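Lon211 (Mycobacterium tuberculosis, PDB 6VBK) is the N-terminal domain of the ATP-dependent Lon protease, a region thought to recognise and bind protein substrates for degradation. Local coordinates at residues P168-L181 with V195-H209. Sequence-based numbering, arbitrary orientation.
Sequences PSTLADNSGYAPYL and VVERLELVIGWTRDH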
loop_
_atom_site.group_PDB
_atom_site.type_symbol
_atom_site.label_atom_id
_atom_site.label_comp_id
_atom_site.label_asym_id
_atom_site.label_seq_id
_atom_site.Cartn_x
_atom_site.Cartn_y
_atom_site.Cartn_z
ATOM N N PRO B 168 -3.247 4.158 -26.029
ATOM C CA PRO B 168 -2.591 5.477 -26.062
ATOM C C PRO B 168 -1.451 5.617 -25.069
ATOM O O PRO B 168 -0.514 6.386 -25.323
ATOM C CB PRO B 168 -3.740 6.443 -25.739
ATOM C CG PRO B 168 -4.985 5.689 -26.077
ATOM C CD PRO B 168 -4.687 4.262 -25.746
ATOM N N SER B 169 -1.501 4.905 -23.942
ATOM C CA SER B 169 -0.419 4.994 -22.967
ATOM C C SER B 169 0.861 4.376 -23.515
ATOM O O SER B 169 1.945 4.958 -23.395
ATOM C CB SER B 169 -0.833 4.319 -21.659
ATOM O OG SER B 169 0.172 4.460 -20.670
ATOM N N THR B 170 0.752 3.194 -24.126
ATOM C CA THR B 170 1.918 2.563 -24.736
ATOM C C THR B 170 2.459 3.405 -25.885
ATOM O O THR B 170 3.677 3.500 -26.078
ATOM C CB THR B 170 1.557 1.160 -25.224
ATOM O OG1 THR B 170 0.990 0.408 -24.144
ATOM C CG2 THR B 170 2.793 0.438 -25.745
ATOM N N LEU B 171 1.563 4.028 -26.655
ATOM C CA LEU B 171 1.991 4.889 -27.753
ATOM C C LEU B 171 2.790 6.081 -27.245
ATOM O O LEU B 171 3.812 6.451 -27.836
ATOM C CB LEU B 171 0.774 5.363 -28.547
ATOM C CG LEU B 171 1.014 6.435 -29.610
ATOM C CD1 LEU B 171 1.889 5.899 -30.735
ATOM C CD2 LEU B 171 -0.311 6.955 -30.152
ATOM N N ALA B 172 2.338 6.702 -26.154
ATOM C CA ALA B 172 3.053 7.855 -25.619
ATOM C C ALA B 172 4.398 7.446 -25.032
ATOM O O ALA B 172 5.402 8.143 -25.221
ATOM C CB ALA B 172 2.198 8.565 -24.570
ATOM N N ASP B 173 4.442 6.313 -24.330
ATOM C CA ASP B 173 5.677 5.854 -23.708
ATOM C C ASP B 173 6.702 5.345 -24.713
ATOM O O ASP B 173 7.871 5.184 -24.347
ATOM C CB ASP B 173 5.371 4.765 -22.681
ATOM C CG ASP B 173 4.743 5.321 -21.418
ATOM O OD1 ASP B 173 4.987 6.506 -21.111
ATOM O OD2 ASP B 173 4.014 4.575 -20.730
ATOM N N ASN B 174 6.305 5.090 -25.962
ATOM C CA ASN B 174 7.273 4.697 -26.979
ATOM C C ASN B 174 8.186 5.847 -27.384
ATOM O O ASN B 174 9.191 5.609 -28.063
ATOM C CB ASN B 174 6.550 4.138 -28.208
ATOM C CG ASN B 174 7.468 3.330 -29.112
ATOM O OD1 ASN B 174 7.986 3.839 -30.107
ATOM N ND2 ASN B 174 7.675 2.063 -28.767
ATOM N N SER B 175 7.870 7.078 -26.975
ATOM C CA SER B 175 8.726 8.226 -27.245
ATOM C C SER B 175 10.071 8.141 -26.533
ATOM O O SER B 175 10.970 8.925 -26.852
ATOM C CB SER B 175 8.009 9.517 -26.846
ATOM O OG SER B 175 7.612 9.481 -25.486
ATOM N N GLY B 176 10.228 7.219 -25.581
ATOM C CA GLY B 176 11.513 7.030 -24.933
ATOM C C GLY B 176 12.607 6.568 -25.870
ATOM O O GLY B 176 13.792 6.727 -25.555
ATOM N N TYR B 177 12.241 5.991 -27.016
ATOM C CA TYR B 177 13.216 5.612 -28.030
ATOM C C TYR B 177 13.602 6.770 -28.939
ATOM O O TYR B 177 14.549 6.632 -29.721
ATOM C CB TYR B 177 12.675 4.468 -28.892
ATOM C CG TYR B 177 12.632 3.118 -28.210
ATOM C CD1 TYR B 177 13.797 2.397 -27.982
ATOM C CD2 TYR B 177 11.425 2.554 -27.819
ATOM C CE1 TYR B 177 13.761 1.158 -27.370
ATOM C CE2 TYR B 177 11.379 1.315 -27.207
ATOM C CZ TYR B 177 12.551 0.623 -26.984
ATOM O OH TYR B 177 12.510 -0.610 -26.375
ATOM N N ALA B 178 12.900 7.892 -28.857
ATOM C CA ALA B 178 13.102 8.980 -29.803
ATOM C C ALA B 178 14.384 9.734 -29.477
ATOM O O ALA B 178 14.533 10.225 -28.352
ATOM C CB ALA B 178 11.915 9.933 -29.776
ATOM N N PRO B 179 15.329 9.847 -30.415
ATOM C CA PRO B 179 16.515 10.672 -30.147
ATOM C C PRO B 179 16.209 12.157 -30.109
ATOM O O PRO B 179 16.958 12.916 -29.482
ATOM C CB PRO B 179 17.458 10.317 -31.304
ATOM C CG PRO B 179 16.548 9.873 -32.404
ATOM C CD PRO B 179 15.386 9.193 -31.733
ATOM N N TYR B 180 15.128 12.596 -30.749
ATOM C CA TYR B 180 14.807 14.014 -30.827
ATOM C C TYR B 180 14.158 14.550 -29.555
ATOM O O TYR B 180 13.729 15.708 -29.539
ATOM C CB TYR B 180 13.899 14.287 -32.031
ATOM C CG TYR B 180 12.652 13.435 -32.092
ATOM C CD1 TYR B 180 11.500 13.804 -31.408
ATOM C CD2 TYR B 180 12.619 12.272 -32.849
ATOM C CE1 TYR B 180 10.356 13.033 -31.468
ATOM C CE2 TYR B 180 11.479 11.494 -32.916
ATOM C CZ TYR B 180 10.351 11.879 -32.222
ATOM O OH TYR B 180 9.213 11.108 -32.284
ATOM N N LEU B 181 14.078 13.744 -28.501
ATOM C CA LEU B 181 13.553 14.178 -27.216
ATOM C C LEU B 181 14.652 14.094 -26.167
ATOM O O LEU B 181 15.462 13.162 -26.175
ATOM C CB LEU B 181 12.346 13.332 -26.790
ATOM C CG LEU B 181 11.003 13.667 -27.442
ATOM C CD1 LEU B 181 9.916 12.732 -26.935
ATOM C CD2 LEU B 181 10.624 15.118 -27.182
ATOM N N VAL B 195 -2.797 9.594 -19.018
ATOM C CA VAL B 195 -2.426 9.417 -20.418
ATOM C C VAL B 195 -2.815 10.635 -21.249
ATOM O O VAL B 195 -2.133 10.970 -22.226
ATOM C CB VAL B 195 -3.053 8.121 -20.972
ATOM C CG1 VAL B 195 -4.572 8.176 -20.898
ATOM C CG2 VAL B 195 -2.589 7.865 -22.400
ATOM N N VAL B 196 -3.899 11.324 -20.879
ATOM C CA VAL B 196 -4.312 12.512 -21.622
ATOM C C VAL B 196 -3.241 13.592 -21.538
ATOM O O VAL B 196 -2.915 14.244 -22.537
ATOM C CB VAL B 196 -5.675 13.018 -21.114
ATOM C CG1 VAL B 196 -5.860 14.492 -21.443
ATOM C CG2 VAL B 196 -6.802 12.196 -21.720
ATOM N N GLU B 197 -2.662 13.783 -20.350
ATOM C CA GLU B 197 -1.620 14.790 -20.186
ATOM C C GLU B 197 -0.375 14.446 -20.994
ATOM O O GLU B 197 0.205 15.318 -21.650
ATOM C CB GLU B 197 -1.267 14.945 -18.709
ATOM C CG GLU B 197 -2.344 15.586 -17.854
ATOM C CD GLU B 197 -1.954 15.646 -16.390
ATOM O OE1 GLU B 197 -1.973 14.589 -15.723
ATOM O OE2 GLU B 197 -1.612 16.746 -15.909
ATOM N N ARG B 198 0.052 13.180 -20.960
ATOM C CA ARG B 198 1.280 12.792 -21.652
ATOM C C ARG B 198 1.157 12.997 -23.156
ATOM O O ARG B 198 2.034 13.603 -23.784
ATOM C CB ARG B 198 1.625 11.336 -21.341
ATOM C CG ARG B 198 2.048 11.087 -19.909
ATOM C CD ARG B 198 2.980 9.893 -19.833
ATOM N NE ARG B 198 2.453 8.734 -20.544
ATOM C CZ ARG B 198 1.619 7.850 -20.011
ATOM N NH1 ARG B 198 1.212 7.991 -18.757
ATOM N NH2 ARG B 198 1.192 6.823 -20.731
ATOM N N LEU B 199 0.083 12.479 -23.755
ATOM C CA LEU B 199 -0.144 12.691 -25.182
ATOM C C LEU B 199 -0.191 14.178 -25.505
ATOM O O LEU B 199 0.471 14.646 -26.436
ATOM C CB LEU B 199 -1.435 11.997 -25.618
ATOM C CG LEU B 199 -1.384 10.470 -25.708
ATOM C CD1 LEU B 199 -2.784 9.893 -25.804
ATOM C CD2 LEU B 199 -0.547 10.042 -26.903
ATOM N N GLU B 200 -0.954 14.939 -24.718
ATOM C CA GLU B 200 -0.998 16.387 -24.867
ATOM C C GLU B 200 0.362 17.032 -24.618
ATOM O O GLU B 200 0.630 18.115 -25.148
ATOM C CB GLU B 200 -2.074 16.943 -23.930
ATOM C CG GLU B 200 -3.510 16.582 -24.249
ATOM C CD GLU B 200 -4.476 17.129 -23.213
ATOM O OE1 GLU B 200 -4.006 17.615 -22.165
ATOM O OE2 GLU B 200 -5.703 17.059 -23.431
ATOM N N LEU B 201 1.236 16.378 -23.848
ATOM C CA LEU B 201 2.603 16.867 -23.684
ATOM C C LEU B 201 3.466 16.528 -24.893
ATOM O O LEU B 201 4.151 17.399 -25.440
ATOM C CB LEU B 201 3.228 16.283 -22.414
ATOM C CG LEU B 201 2.907 16.958 -21.082
ATOM C CD1 LEU B 201 3.305 16.065 -19.917
ATOM C CD2 LEU B 201 3.609 18.303 -20.987
ATOM N N VAL B 202 3.450 15.263 -25.324
ATOM C CA VAL B 202 4.355 14.835 -26.388
ATOM C C VAL B 202 3.901 15.367 -27.744
ATOM O O VAL B 202 4.726 15.571 -28.643
ATOM C CB VAL B 202 4.489 13.299 -26.389
ATOM C CG1 VAL B 202 3.168 12.639 -26.757
ATOM C CG2 VAL B 202 5.601 12.855 -27.331
ATOM N N ILE B 203 2.598 15.605 -27.920
ATOM C CA ILE B 203 2.110 16.163 -29.180
ATOM C C ILE B 203 2.687 17.556 -29.400
ATOM O O ILE B 203 3.097 17.907 -30.514
ATOM C CB ILE B 203 0.570 16.172 -29.202
ATOM C CG1 ILE B 203 0.029 14.774 -29.512
ATOM C CG2 ILE B 203 0.043 17.182 -30.212
ATOM C CD1 ILE B 203 -1.480 14.666 -29.408
ATOM N N GLY B 204 2.741 18.367 -28.342
ATOM C CA GLY B 204 3.323 19.693 -28.468
ATOM C C GLY B 204 4.816 19.654 -28.736
ATOM O O GLY B 204 5.327 20.422 -29.556
ATOM N N TRP B 205 5.536 18.762 -28.050
ATOM C CA TRP B 205 6.973 18.639 -28.279
ATOM C C TRP B 205 7.275 18.095 -29.669
ATOM O O TRP B 205 8.279 18.478 -30.279
ATOM C CB TRP B 205 7.604 17.739 -27.215
ATOM C CG TRP B 205 7.351 18.191 -25.810
ATOM C CD1 TRP B 205 7.012 19.449 -25.401
ATOM C CD2 TRP B 205 7.405 17.386 -24.626
ATOM N NE1 TRP B 205 6.857 19.477 -24.036
ATOM C CE2 TRP B 205 7.093 18.224 -23.537
ATOM C CE3 TRP B 205 7.691 16.039 -24.381
ATOM C CZ2 TRP B 205 7.057 17.759 -22.224
ATOM C CZ3 TRP B 205 7.654 15.579 -23.077
ATOM C CH2 TRP B 205 7.340 16.437 -22.015
ATOM N N THR B 206 6.423 17.204 -30.182
ATOM C CA THR B 206 6.650 16.641 -31.509
ATOM C C THR B 206 6.411 17.680 -32.596
ATOM O O THR B 206 7.156 17.742 -33.581
ATOM C CB THR B 206 5.745 15.429 -31.729
ATOM O OG1 THR B 206 5.797 14.576 -30.579
ATOM C CG2 THR B 206 6.192 14.647 -32.952
ATOM N N ARG B 207 5.371 18.500 -32.435
ATOM C CA ARG B 207 5.089 19.544 -33.414
ATOM C C ARG B 207 6.210 20.574 -33.458
ATOM O O ARG B 207 6.628 21.004 -34.539
ATOM C CB ARG B 207 3.758 20.218 -33.086
ATOM C CG ARG B 207 3.178 21.056 -34.212
ATOM C CD ARG B 207 1.984 20.357 -34.837
ATOM N NE ARG B 207 1.043 19.894 -33.821
ATOM C CZ ARG B 207 -0.126 19.319 -34.087
ATOM N NH1 ARG B 207 -0.509 19.139 -35.343
ATOM N NH2 ARG B 207 -0.915 18.929 -33.095
ATOM N N ASP B 208 6.716 20.977 -32.291
ATOM C CA ASP B 208 7.772 21.979 -32.236
ATOM C C ASP B 208 9.129 21.433 -32.659
ATOM O O ASP B 208 10.088 22.207 -32.748
ATOM C CB ASP B 208 7.859 22.572 -30.830
ATOM C CG ASP B 208 6.622 23.362 -30.457
ATOM O OD1 ASP B 208 5.761 23.571 -31.336
ATOM O OD2 ASP B 208 6.508 23.768 -29.284
ATOM N N HIS B 209 9.237 20.129 -32.908
ATOM C CA HIS B 209 10.426 19.566 -33.531
ATOM C C HIS B 209 10.244 19.317 -35.021
ATOM O O HIS B 209 11.228 19.337 -35.767
ATOM C CB HIS B 209 10.824 18.254 -32.846
ATOM C CG HIS B 209 12.119 17.689 -33.339
ATOM N ND1 HIS B 209 12.208 16.906 -34.469
ATOM C CD2 HIS B 209 13.380 17.801 -32.860
ATOM C CE1 HIS B 209 13.467 16.557 -34.664
ATOM N NE2 HIS B 209 14.199 17.087 -33.701
#
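Pro168, Ala172 and Leu199 join two helices of the helical bundle that follows the beta-rich part of this Lon N-terminal domain. Helix 168-173 and helix 195-207 run in roughly the same direction, 38° apart, with axes 9.5 Å apart at closest approach. Leu199 spreads its two methyls: Leu199 CD1 meets Pro168 CB at 3.6 Å, and CD2 meets Ala172 CB at 3.9 Å. Val195 turns CG2 anti to its backbone N and so reaches Ser169 N at 3.5 Å. Further along, Leu181 CD2 rests on Trp205 CB at 4.0 Å, while helix 183-191 touches the indole.

The polar contacts gather on Arg198. Its chain bends at chi3 (-50°), which brings the guanidinium to Ser169. Arg198 NH2 donates to Ser169 OG at 2.6 Å, near the guanidinium plane but bent, with an N-H...O angle of 134°, and weakly to Ser169 O. Asp173 OD2 lies over one face of the Arg198 guanidinium. Asp173 OD1 is well out of its plane, so the salt bridge from OD1 to Arg198 NE, 3.4 Å, rests on charge alone. The stronger partner of Asp173 is Arg105, which forms a salt bridge to OD1. Arg198 NH1 donates to Thr192 O. The carboxylate probably offsets the like charges of the two arginines.

At the far end, the aromatic rings of Tyr180 and His209 meet obliquely. A CH-pi contact places Tyr180 CB over the imidazole face, 3.5 Å from the His209 ring centroid.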